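Local structure of EH1AB1 (Metagenome, 6I8F) at residues 84-87 and 88-91; 117-120 and 121-125; 140-143 and 144-148; 151-154 and 155-158; 178-181 and 182-186. The protein probably hydrolyses carboxylic esters, as an ester hydrolase of the alpha/beta hydrolase fold. All blocks are in the same frame, centred on the assembly; numbering follows the deposited sequence.

Interaction 1. Residues 84-87 and 88-91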
loop_
_atom_site.group_PDB
_atom_site.type_symbol
_atom_site.label_atom_id
_atom_site.label_comp_id
_atom_site.label_asym_id
_atom_site.label_seq_id
_atom_site.Cartn_x
_atom_site.Cartn_y
_atom_site.Cartn_z
ATOM N N TYR A 84 6.305 -22.849 -0.895
ATOM C CA TYR A 84 5.394 -22.707 -1.998
ATOM C C TYR A 84 6.092 -21.945 -3.130
ATOM O O TYR A 84 6.538 -20.809 -2.936
ATOM C CB TYR A 84 4.153 -21.936 -1.561
ATOM C CG TYR A 84 3.427 -22.471 -0.356
ATOM C CD1 TYR A 84 3.800 -22.114 0.936
ATOM C CD2 TYR A 84 2.312 -23.277 -0.506
ATOM C CE1 TYR A 84 3.096 -22.566 2.043
ATOM C CE2 TYR A 84 1.602 -23.738 0.591
ATOM C CZ TYR A 84 1.985 -23.374 1.869
ATOM O OH TYR A 84 1.267 -23.827 2.943
ATOM N N ARG A 85 6.199 -22.589 -4.293
ATOM C CA ARG A 85 6.783 -21.978 -5.475
ATOM C C ARG A 85 5.644 -21.399 -6.303
ATOM O O ARG A 85 4.697 -22.118 -6.625
ATOM C CB ARG A 85 7.603 -23.017 -6.242
ATOM C CG ARG A 85 8.294 -22.470 -7.481
ATOM C CD ARG A 85 9.398 -23.384 -7.973
ATOM N NE ARG A 85 10.157 -22.688 -8.983
ATOM C CZ ARG A 85 11.252 -21.959 -8.775
ATOM N NH1 ARG A 85 11.941 -22.049 -7.648
ATOM N NH2 ARG A 85 11.656 -21.151 -9.739
ATOM N N PRO A 86 5.691 -20.097 -6.662
ATOM C CA PRO A 86 4.613 -19.469 -7.428
ATOM C C PRO A 86 4.456 -20.077 -8.834
ATOM O O PRO A 86 5.449 -20.414 -9.474
ATOM C CB PRO A 86 5.022 -17.990 -7.539
ATOM C CG PRO A 86 6.507 -17.955 -7.229
ATOM C CD PRO A 86 6.809 -19.177 -6.393
ATOM N N LEU A 87 3.210 -20.216 -9.290
ATOM C CA LEU A 87 2.927 -20.560 -10.681
ATOM C C LEU A 87 3.697 -19.630 -11.616
ATOM O O LEU A 87 3.682 -18.415 -11.428
ATOM C CB LEU A 87 1.438 -20.390 -10.960
ATOM C CG LEU A 87 0.542 -21.554 -10.578
ATOM C CD1 LEU A 87 -0.882 -21.260 -11.034
ATOM C CD2 LEU A 87 1.047 -22.860 -11.177
ATOM N N GLY A 88 4.367 -20.232 -12.608
ATOM C CA GLY A 88 4.894 -19.523 -13.768
ATOM C C GLY A 88 6.317 -19.026 -13.586
ATOM O O GLY A 88 6.928 -18.607 -14.569
ATOM N N GLU A 89 6.840 -19.033 -12.350
ATOM C CA GLU A 89 8.196 -18.530 -12.077
ATOM C C GLU A 89 9.200 -19.674 -12.271
ATOM O O GLU A 89 9.066 -20.733 -11.647
ATOM C CB GLU A 89 8.301 -17.930 -10.670
ATOM C CG GLU A 89 7.554 -16.612 -10.518
ATOM C CD GLU A 89 8.039 -15.485 -11.422
ATOM O OE1 GLU A 89 9.223 -15.092 -11.285
ATOM O OE2 GLU A 89 7.233 -14.996 -12.264
ATOM N N ALA A 90 10.206 -19.433 -13.122
ATOM C CA ALA A 90 11.223 -20.427 -13.489
ATOM C C ALA A 90 12.604 -20.090 -12.911
ATOM O O ALA A 90 13.533 -20.883 -13.074
ATOM C CB ALA A 90 11.296 -20.547 -14.992
ATOM N N ALA A 91 12.759 -18.937 -12.249
ATOM C CA ALA A 91 14.073 -18.536 -11.721
ATOM C C ALA A 91 14.485 -19.473 -10.576
ATOM O O ALA A 91 13.638 -20.016 -9.863
ATOM C CB ALA A 91 14.049 -17.098 -11.271
#

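Interaction 2. Residues 117-120 and 121-125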
loop_
_atom_site.group_PDB
_atom_site.type_symbol
_atom_site.label_atom_id
_atom_site.label_comp_id
_atom_site.label_asym_id
_atom_site.label_seq_id
_atom_site.Cartn_x
_atom_site.Cartn_y
_atom_site.Cartn_z
ATOM N N CYS A 117 -1.182 -18.830 1.962
ATOM C CA CYS A 117 0.212 -18.807 1.540
ATOM C C CYS A 117 0.332 -19.099 0.041
ATOM O O CYS A 117 1.138 -18.464 -0.634
ATOM C CB CYS A 117 1.062 -19.788 2.325
ATOM S SG CYS A 117 1.407 -19.187 3.998
ATOM N N ARG A 118 -0.488 -20.028 -0.453
ATOM C CA ARG A 118 -0.518 -20.366 -1.882
ATOM C C ARG A 118 -0.854 -19.105 -2.684
ATOM O O ARG A 118 -0.187 -18.796 -3.678
ATOM C CB ARG A 118 -1.533 -21.478 -2.170
ATOM C CG ARG A 118 -1.062 -22.869 -1.775
ATOM C CD ARG A 118 -2.233 -23.838 -1.737
ATOM N NE ARG A 118 -1.818 -25.223 -1.509
ATOM C CZ ARG A 118 -1.497 -26.097 -2.468
ATOM N NH1 ARG A 118 -1.615 -25.775 -3.750
ATOM N NH2 ARG A 118 -1.054 -27.297 -2.125
ATOM N N ARG A 119 -1.898 -18.391 -2.239
ATOM C CA ARG A 119 -2.372 -17.210 -2.950
ATOM C C ARG A 119 -1.290 -16.131 -2.886
ATOM O O ARG A 119 -1.030 -15.474 -3.886
ATOM C CB ARG A 119 -3.708 -16.710 -2.402
ATOM C CG ARG A 119 -4.367 -15.651 -3.270
ATOM C CD ARG A 119 -5.776 -15.283 -2.822
ATOM N NE ARG A 119 -6.343 -14.255 -3.682
ATOM C CZ ARG A 119 -7.190 -14.478 -4.689
ATOM N NH1 ARG A 119 -7.651 -15.697 -4.894
ATOM N NH2 ARG A 119 -7.598 -13.472 -5.457
ATOM N N LEU A 120 -0.645 -15.966 -1.723
ATOM C CA LEU A 120 0.393 -14.932 -1.591
ATOM C C LEU A 120 1.542 -15.218 -2.567
ATOM O O LEU A 120 2.080 -14.304 -3.174
ATOM C CB LEU A 120 0.900 -14.871 -0.147
ATOM C CG LEU A 120 -0.057 -14.264 0.881
ATOM C CD1 LEU A 120 0.547 -14.331 2.273
ATOM C CD2 LEU A 120 -0.415 -12.827 0.535
ATOM N N ALA A 121 1.940 -16.491 -2.681
ATOM C CA ALA A 121 3.040 -16.882 -3.577
ATOM C C ALA A 121 2.687 -16.520 -5.025
ATOM O O ALA A 121 3.449 -15.818 -5.691
ATOM C CB ALA A 121 3.363 -18.345 -3.423
ATOM N N ASN A 122 1.525 -16.980 -5.491
ATOM C CA ASN A 122 1.099 -16.796 -6.878
ATOM C C ASN A 122 0.997 -15.302 -7.228
ATOM O O ASN A 122 1.451 -14.888 -8.285
ATOM C CB ASN A 122 -0.215 -17.525 -7.162
ATOM C CG ASN A 122 -0.044 -19.023 -7.270
ATOM O OD1 ASN A 122 1.070 -19.513 -7.415
ATOM N ND2 ASN A 122 -1.139 -19.765 -7.215
ATOM N N LYS A 123 0.430 -14.505 -6.320
ATOM C CA LYS A 123 0.121 -13.107 -6.573
ATOM C C LYS A 123 1.393 -12.256 -6.478
ATOM O O LYS A 123 1.544 -11.301 -7.218
ATOM C CB LYS A 123 -0.926 -12.607 -5.578
ATOM C CG LYS A 123 -2.304 -13.221 -5.744
ATOM C CD LYS A 123 -3.062 -12.686 -6.928
ATOM C CE LYS A 123 -4.352 -13.441 -7.157
ATOM N NZ LYS A 123 -5.120 -12.840 -8.270
ATOM N N SER A 124 2.306 -12.626 -5.572
ATOM C CA SER A 124 3.527 -11.879 -5.359
ATOM C C SER A 124 4.622 -12.277 -6.355
ATOM O O SER A 124 5.536 -11.496 -6.577
ATOM C CB SER A 124 4.017 -12.050 -3.956
ATOM O OG SER A 124 4.505 -13.368 -3.768
ATOM N N ARG A 125 4.541 -13.498 -6.901
ATOM C CA ARG A 125 5.622 -14.123 -7.684
ATOM C C ARG A 125 6.842 -14.345 -6.784
ATOM O O ARG A 125 7.977 -14.451 -7.275
ATOM C CB ARG A 125 6.011 -13.281 -8.903
ATOM C CG ARG A 125 4.851 -12.904 -9.818
ATOM C CD ARG A 125 5.373 -12.220 -11.076
ATOM N NE ARG A 125 4.321 -11.685 -11.930
ATOM C CZ ARG A 125 4.503 -10.876 -12.976
ATOM N NH1 ARG A 125 5.610 -10.160 -13.114
ATOM N NH2 ARG A 125 3.551 -10.790 -13.887
#

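Interaction 3. Residues 140-143 and 144-148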
loop_
_atom_site.group_PDB
_atom_site.type_symbol
_atom_site.label_atom_id
_atom_site.label_comp_id
_atom_site.label_asym_id
_atom_site.label_seq_id
_atom_site.Cartn_x
_atom_site.Cartn_y
_atom_site.Cartn_z
ATOM N N PRO A 140 5.581 -22.159 26.173
ATOM C CA PRO A 140 5.133 -20.783 26.368
ATOM C C PRO A 140 6.221 -19.774 25.982
ATOM O O PRO A 140 7.340 -20.164 25.691
ATOM C CB PRO A 140 4.808 -20.701 27.875
ATOM C CG PRO A 140 5.616 -21.810 28.516
ATOM C CD PRO A 140 5.848 -22.851 27.442
ATOM N N PHE A 141 5.860 -18.488 26.018
ATOM C CA PHE A 141 6.812 -17.378 25.819
ATOM C C PHE A 141 8.075 -17.675 26.623
ATOM O O PHE A 141 7.965 -17.991 27.805
ATOM C CB PHE A 141 6.181 -16.051 26.256
ATOM C CG PHE A 141 7.107 -14.865 26.167
ATOM C CD1 PHE A 141 7.893 -14.487 27.252
ATOM C CD2 PHE A 141 7.196 -14.121 25.001
ATOM C CE1 PHE A 141 8.753 -13.401 27.169
ATOM C CE2 PHE A 141 8.065 -13.041 24.912
ATOM C CZ PHE A 141 8.835 -12.677 25.999
ATOM N N PRO A 142 9.265 -17.566 26.008
ATOM C CA PRO A 142 9.488 -16.958 24.703
ATOM C C PRO A 142 9.680 -17.968 23.562
ATOM O O PRO A 142 10.167 -17.586 22.507
ATOM C CB PRO A 142 10.797 -16.183 24.907
ATOM C CG PRO A 142 11.586 -17.088 25.814
ATOM C CD PRO A 142 10.539 -17.672 26.740
ATOM N N ALA A 143 9.298 -19.230 23.789
ATOM C CA ALA A 143 9.606 -20.351 22.864
ATOM C C ALA A 143 9.134 -20.047 21.440
ATOM O O ALA A 143 9.869 -20.262 20.481
ATOM C CB ALA A 143 8.986 -21.632 23.374
ATOM N N PRO A 144 7.887 -19.595 21.212
ATOM C CA PRO A 144 7.430 -19.379 19.835
ATOM C C PRO A 144 8.245 -18.309 19.079
ATOM O O PRO A 144 8.598 -18.497 17.912
ATOM C CB PRO A 144 5.951 -19.005 20.019
ATOM C CG PRO A 144 5.592 -19.602 21.373
ATOM C CD PRO A 144 6.831 -19.372 22.207
ATOM N N ILE A 145 8.555 -17.211 19.765
ATOM C CA ILE A 145 9.376 -16.121 19.242
ATOM C C ILE A 145 10.778 -16.656 18.933
ATOM O O ILE A 145 11.346 -16.311 17.902
ATOM C CB ILE A 145 9.402 -14.934 20.235
ATOM C CG1 ILE A 145 8.036 -14.253 20.347
ATOM C CG2 ILE A 145 10.511 -13.929 19.912
ATOM C CD1 ILE A 145 7.466 -13.753 19.054
ATOM N N ASP A 146 11.324 -17.467 19.848
ATOM C CA ASP A 146 12.639 -18.081 19.674
ATOM C C ASP A 146 12.676 -18.872 18.360
ATOM O O ASP A 146 13.634 -18.750 17.601
ATOM C CB ASP A 146 13.025 -18.979 20.854
ATOM C CG ASP A 146 13.445 -18.223 22.111
ATOM O OD1 ASP A 146 13.660 -17.003 22.035
ATOM O OD2 ASP A 146 13.551 -18.861 23.156
ATOM N N ASP A 147 11.636 -19.674 18.108
ATOM C CA ASP A 147 11.534 -20.473 16.881
ATOM C C ASP A 147 11.431 -19.558 15.659
ATOM O O ASP A 147 12.044 -19.828 14.639
ATOM C CB ASP A 147 10.340 -21.430 16.931
ATOM C CG ASP A 147 10.567 -22.633 17.826
ATOM O OD1 ASP A 147 9.643 -23.451 17.946
ATOM O OD2 ASP A 147 11.670 -22.737 18.411
ATOM N N GLY A 148 10.636 -18.489 15.767
ATOM C CA GLY A 148 10.445 -17.553 14.649
ATOM C C GLY A 148 11.768 -16.938 14.221
ATOM O O GLY A 148 12.115 -16.891 13.038
#

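Interaction 4. Residues 151-154 and 155-158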
loop_
_atom_site.group_PDB
_atom_site.type_symbol
_atom_site.label_atom_id
_atom_site.label_comp_id
_atom_site.label_asym_id
_atom_site.label_seq_id
_atom_site.Cartn_x
_atom_site.Cartn_y
_atom_site.Cartn_z
ATOM N N ALA A 151 14.103 -19.644 12.706
ATOM C CA ALA A 151 13.683 -19.967 11.327
ATOM C C ALA A 151 14.261 -18.949 10.332
ATOM O O ALA A 151 14.806 -19.324 9.279
ATOM C CB ALA A 151 12.179 -20.016 11.246
ATOM N N PHE A 152 14.144 -17.658 10.661
ATOM C CA PHE A 152 14.641 -16.605 9.779
ATOM C C PHE A 152 16.169 -16.678 9.650
ATOM O O PHE A 152 16.712 -16.621 8.540
ATOM C CB PHE A 152 14.228 -15.206 10.241
ATOM C CG PHE A 152 14.936 -14.144 9.445
ATOM C CD1 PHE A 152 14.583 -13.908 8.128
ATOM C CD2 PHE A 152 16.031 -13.477 9.966
ATOM C CE1 PHE A 152 15.291 -12.995 7.358
ATOM C CE2 PHE A 152 16.732 -12.557 9.199
ATOM C CZ PHE A 152 16.355 -12.313 7.899
ATOM N N ARG A 153 16.868 -16.786 10.785
ATOM C CA ARG A 153 18.348 -16.858 10.769
ATOM C C ARG A 153 18.784 -18.076 9.934
ATOM O O ARG A 153 19.686 -17.985 9.131
ATOM C CB ARG A 153 18.912 -16.929 12.193
ATOM C CG ARG A 153 18.798 -15.650 13.009
ATOM C CD ARG A 153 19.505 -15.769 14.351
ATOM N NE ARG A 153 19.555 -14.505 15.084
ATOM C CZ ARG A 153 19.527 -14.377 16.417
ATOM N NH1 ARG A 153 19.312 -15.433 17.190
ATOM N NH2 ARG A 153 19.699 -13.187 16.973
ATOM N N HIS A 154 18.114 -19.217 10.118
ATOM C CA HIS A 154 18.491 -20.463 9.435
ATOM C C HIS A 154 18.292 -20.348 7.913
ATOM O O HIS A 154 19.152 -20.756 7.123
ATOM C CB HIS A 154 17.704 -21.643 10.004
ATOM C CG HIS A 154 18.043 -22.938 9.347
ATOM N ND1 HIS A 154 19.166 -23.670 9.696
ATOM C CD2 HIS A 154 17.443 -23.609 8.340
ATOM C CE1 HIS A 154 19.227 -24.754 8.947
ATOM N NE2 HIS A 154 18.177 -24.743 8.107
ATOM N N ILE A 155 17.136 -19.826 7.495
ATOM C CA ILE A 155 16.856 -19.643 6.052
ATOM C C ILE A 155 17.785 -18.565 5.468
ATOM O O ILE A 155 18.326 -18.755 4.374
ATOM C CB ILE A 155 15.366 -19.358 5.822
ATOM C CG1 ILE A 155 14.549 -20.604 6.187
ATOM C CG2 ILE A 155 15.125 -18.891 4.392
ATOM C CD1 ILE A 155 13.105 -20.342 6.539
ATOM N N ARG A 156 17.998 -17.468 6.205
ATOM C CA ARG A 156 18.931 -16.401 5.790
ATOM C C ARG A 156 20.323 -17.002 5.550
ATOM O O ARG A 156 20.962 -16.722 4.549
ATOM C CB ARG A 156 18.982 -15.282 6.839
ATOM C CG ARG A 156 19.977 -14.161 6.552
ATOM C CD ARG A 156 20.444 -13.420 7.801
ATOM N NE ARG A 156 21.104 -14.264 8.794
ATOM C CZ ARG A 156 21.123 -14.038 10.110
ATOM N NH1 ARG A 156 20.586 -12.943 10.620
ATOM N NH2 ARG A 156 21.676 -14.925 10.918
ATOM N N ASP A 157 20.795 -17.827 6.487
ATOM C CA ASP A 157 22.160 -18.317 6.444
ATOM C C ASP A 157 22.295 -19.448 5.418
ATOM O O ASP A 157 23.395 -19.787 5.047
ATOM C CB ASP A 157 22.629 -18.729 7.842
ATOM C CG ASP A 157 22.741 -17.551 8.789
ATOM O OD1 ASP A 157 22.811 -16.403 8.307
ATOM O OD2 ASP A 157 22.737 -17.787 10.000
ATOM N N ASN A 158 21.175 -20.030 4.984
ATOM C CA ASN A 158 21.157 -21.176 4.079
ATOM C C ASN A 158 20.240 -20.877 2.885
ATOM O O ASN A 158 19.546 -21.763 2.370
ATOM C CB ASN A 158 20.735 -22.427 4.848
ATOM C CG ASN A 158 21.734 -22.765 5.933
ATOM O OD1 ASN A 158 22.798 -23.300 5.630
ATOM N ND2 ASN A 158 21.440 -22.392 7.174
#

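Interaction 5. Residues 178-181 and 182-186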
loop_
_atom_site.group_PDB
_atom_site.type_symbol
_atom_site.label_atom_id
_atom_site.label_comp_id
_atom_site.label_asym_id
_atom_site.label_seq_id
_atom_site.Cartn_x
_atom_site.Cartn_y
_atom_site.Cartn_z
ATOM N N GLY A 178 2.118 -11.694 12.935
ATOM C CA GLY A 178 2.527 -10.333 12.615
ATOM C C GLY A 178 3.456 -9.800 13.686
ATOM O O GLY A 178 4.495 -9.228 13.381
ATOM N N ALA A 179 3.082 -10.036 14.946
ATOM C CA ALA A 179 3.918 -9.671 16.073
ATOM C C ALA A 179 5.273 -10.364 15.915
ATOM O O ALA A 179 6.309 -9.716 16.018
ATOM C CB ALA A 179 3.237 -10.031 17.370
ATOM N N MET A 180 5.242 -11.667 15.614
ATOM C CA MET A 180 6.464 -12.463 15.431
ATOM C C MET A 180 7.352 -11.809 14.371
ATOM O O MET A 180 8.545 -11.640 14.582
ATOM C CB MET A 180 6.150 -13.896 14.992
ATOM C CG MET A 180 7.327 -14.842 15.182
ATOM S SD MET A 180 6.875 -16.594 15.077
ATOM C CE MET A 180 5.896 -16.811 16.559
ATOM N N ALA A 181 6.756 -11.467 13.220
ATOM C CA ALA A 181 7.494 -10.859 12.125
ATOM C C ALA A 181 8.123 -9.544 12.597
ATOM O O ALA A 181 9.289 -9.303 12.351
ATOM C CB ALA A 181 6.600 -10.652 10.921
ATOM N N ALA A 182 7.347 -8.702 13.283
ATOM C CA ALA A 182 7.873 -7.415 13.740
ATOM C C ALA A 182 9.068 -7.640 14.674
ATOM O O ALA A 182 10.097 -6.946 14.592
ATOM C CB ALA A 182 6.793 -6.616 14.422
ATOM N N VAL A 183 8.911 -8.606 15.579
ATOM C CA VAL A 183 9.901 -8.881 16.616
ATOM C C VAL A 183 11.166 -9.457 15.981
ATOM O O VAL A 183 12.253 -9.086 16.394
ATOM C CB VAL A 183 9.321 -9.790 17.713
ATOM C CG1 VAL A 183 10.405 -10.376 18.613
ATOM C CG2 VAL A 183 8.290 -9.044 18.538
ATOM N N VAL A 184 11.023 -10.344 14.981
ATOM C CA VAL A 184 12.190 -10.898 14.280
ATOM C C VAL A 184 13.060 -9.758 13.737
ATOM O O VAL A 184 14.281 -9.797 13.862
ATOM C CB VAL A 184 11.806 -11.884 13.155
ATOM C CG1 VAL A 184 12.998 -12.223 12.268
ATOM C CG2 VAL A 184 11.189 -13.157 13.714
ATOM N N CYS A 185 12.429 -8.754 13.118
ATOM C CA CYS A 185 13.172 -7.619 12.536
ATOM C C CYS A 185 13.945 -6.859 13.619
ATOM O O CYS A 185 15.128 -6.538 13.421
ATOM C CB CYS A 185 12.248 -6.656 11.812
ATOM S SG CYS A 185 11.459 -7.397 10.358
ATOM N N GLN A 186 13.276 -6.587 14.744
ATOM C CA GLN A 186 13.884 -5.848 15.868
ATOM C C GLN A 186 15.017 -6.672 16.495
ATOM O O GLN A 186 16.064 -6.108 16.823
ATOM C CB GLN A 186 12.849 -5.472 16.926
ATOM C CG GLN A 186 11.959 -4.320 16.512
ATOM C CD GLN A 186 11.170 -3.805 17.685
ATOM O OE1 GLN A 186 11.570 -3.981 18.836
ATOM N NE2 GLN A 186 10.039 -3.178 17.396
#

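Interaction 1. Residues 84-87 and 88-91
Arg85 spans the mouth of the turn because its chain is stretched: CG stands trans to its own N (chi1 -178°), and the carbons run on extended to NE. In Glu89 the first torsion (chi1 -71°) sets CG beside the backbone N, on the side where the Pro86 ring lies. The side chains of Pro86 and Glu89 meet obliquely, Pro86 CG lying 3.7 Å from Glu89 CG. The Arg85 guanidinium turns an edge to the backbone of 89-91. Arg85 NH2 donates to Glu89 O at 3.2 Å, with an angle of 147° at the hydrogen. The exact place of this NH2 is doubtful, because the model puts it too near Ala91 O. The backbone from Pro86 to Glu89 is a type II beta turn. It carries the chain off the end of strand 78-85 into the surface loop that leads to strand 94-100. A weak bond closes it, Glu89 N to Pro86 O at 3.5 Å. Gly88 has positive phi, which favours glycine, and a CB there would run into Leu87 O. The carboxylate of Glu89 stays apart from the guanidinium, with Glu89 OE1 6.7 Å from Arg85 NH2, so any attraction is probably weak. Pro86 also packs on Leu94. The N-H of Leu87 is bonded to Asn122 OD1, and Arg85 NH1 holds a glycerol, probably from the crystallisation liquor.

Interaction 2. Residues 117-120 and 121-125
Ser124 and Leu120 form the tight part of this helical contact. Leu120 O accepts two bonds, from Ser124 OG at 2.7 Å and from Ser124 N at 2.9 Å, and the donors come from opposite faces of the carbonyl plane. The hydroxyl gets there because OG sits between the backbone N and the carbonyl carbon (chi1 71°). The same OG is bonded to Cys126 N just beyond, which ties the helix end to the chain that follows. Earlier in the helix come ordinary i to i+4 bonds, such as Ala121 N to Cys117 O at 3.0 Å, both residues being buried. The looser side is the pair Arg119 and Lys123, both partly exposed. They lie side by side and point the same way. Lys123 CE sits over one face of the Arg119 guanidinium, towards its rim, 3.7 Å from Arg119 NH2. The like charges are close, Arg119 NH2 to Lys123 NZ being 3.8 Å. Asp317 probably eases this: it makes a salt bridge with Arg119 NE and a long, weak ion pair with Lys123 NZ. An alanine at Arg119 would likely leave Asp317 OD1 without this salt bridge and Lys123 CE without its flat neighbour. Helix 114-124 is the crossover between parallel strands 94-100 and 127-132. Ala121 and Cys117 pack on Val128 and Tyr84 of the sheet, while Arg119, Lys123 and Ser124 face helix 310-327.

Interaction 3. Residues 140-143 and 144-148
Pro142 and Asp146 meet twice at the start of helix 143-157. Asp146 N donates to Pro142 O at 2.9 Å, with an N-H...O angle of 162°. Their side chains lie side by side, and Asp146 OD2 comes within 3.8 Å of Pro142 CG. The Asp146 carboxylate is put there by its first torsion, with CG beside the backbone N (chi1 -75°). One residue on, Asp147 N donates to Ala143 O at 3.0 Å. Ala143 CB presses on Pro144 CD at 3.3 Å, tighter than usual carbon packing. Pro144 has no N-H to give, which costs little in the first turn of a helix. Around this shell the loop is shaped by a cis peptide before Pro142, which occupies the N-cap position. The Phe141 ring has Pro142 CB over its centre, and Ala143 N is bonded back to Pro140 O at 2.9 Å. Further out, Phe141 and Pro142 pack on Arg247, and Asp147 OD1 makes a salt bridge with Arg134 NE. With an alanine in place of Asp146, the Pro142 ring would probably lose its polar neighbour and the helix start one of its negative charges. Two carboxylates stand close to the positive end of the helix dipole. That field, and for Asp147 the arginine as well, would be expected to favour their ionised forms.

Interaction 4. Residues 151-154 and 155-158
The last turns of helix 143-157 are finished by side chains that fold back on them, Asn158 on His154 and Arg156 on Phe152 and Arg153. Asn158 ND2 donates to His154 O at 2.8 Å, in the carbonyl plane and on a lone pair. The bond is fairly straight (N-H...O 156°). Asn158 ND2 also stands over one face of the His154 ring, near its rim, 3.6 Å from His154 ND1. Amide and ring are tilted 39° to each other. Arg156 makes the second group of contacts. Its chain bends at chi3 (59°) and lays the guanidinium over Arg153, whose CA lies against one face of that group. Arg156 NH2 is 3.6 Å from Arg153 CG. Arg156 CB sits over the Phe152 ring towards its rim, and Arg156 CD is 4.1 Å from Phe152 CE2. Asp157 then meets the guanidinium side-on: Arg156 NE to Asp157 OD1 is 2.8 Å, and Arg156 NH2 to Asp157 OD2 is 3.2 Å. Phe152 and Ile155 pack on Ile98 of the central sheet, and His154 stacks on Phe72. Two arginines lie near each other here, Arg153 NE being 4.7 Å from Arg156 NH2. Glu193 OE1 takes salt bridges from both, Arg153 NE and Arg156 NH1, and so draws them together, while Asp157 probably balances the charge along the NE and NH2 edge of Arg156.

Interaction 5. Residues 178-181 and 182-186
Met180 and Val184 stand one turn apart on a wholly buried piece of helix 176-190. Backbone bonds carry most of the contact. Val184 N donates to Met180 O at 2.8 Å, and Val183 N to Ala179 O at 2.9 Å. Ala182 N reaches Gly178 O at the same length, 2.9 Å. The last of the set is longer: Cys185 N to Ala181 O measures 3.3 Å, though it stays straight, with an N-H...O angle of 162°. These are i to i+4 bonds of a regular helix. Among side chains, Gln186 NE2 is bonded outside the segment, to Pro250 O and Tyr279 OH. Side chains meet the backbone as well. Each valine turns CG2 beside its own N, trans to the carbonyl carbon, and this brings the methyl against the carbonyl oxygen four residues back. Val183 CG2 is 3.3 Å from Ala179 O, and Val184 CG2 is 3.2 Å from Met180 O. Apolar contact between side chains is slight, with Met180 CG 4.5 Å from Val184 CG2. The alanines and Gly178 add little bulk, which probably allows close packing. Just before it comes Ser175, probably the nucleophile on a GxSxG elbow of the kind seen in alpha/beta hydrolases, with Gly177 as its last glycine. The helix is the crossover between parallel strands 169-174 and 198-202. Ala181 and Cys185 pack on Val171 of the first of these strands. Met180 and Val184 press on Tyr100 of strand 94-100, and Val184 also meets Ile149 of helix 143-157.

How the interactions relate
The five contacts follow one another along the chain without nesting or crossing. Interaction 1 closes a beta turn at the end of strand 78-85; the others are local helical contacts that close no long loop. Interaction 2 completes helix 114-124 and touches interaction 1, with Tyr84 CE1 3.5 Å from Cys117 CB, so the helix rests on that strand. Interactions 3 and 4 form the start and the last turns of helix 143-157, their centres about 16 Å apart. Interaction 5 packs on interactions 3 and 4, bringing helix 176-190 against helix 143-157: Ile145 CG2 is 3.8 Å from Val183 CG1, and Phe152 CB is 3.8 Å from Val184 CG1. Interactions 2 and 3 lie on opposite sides of the chain's centre.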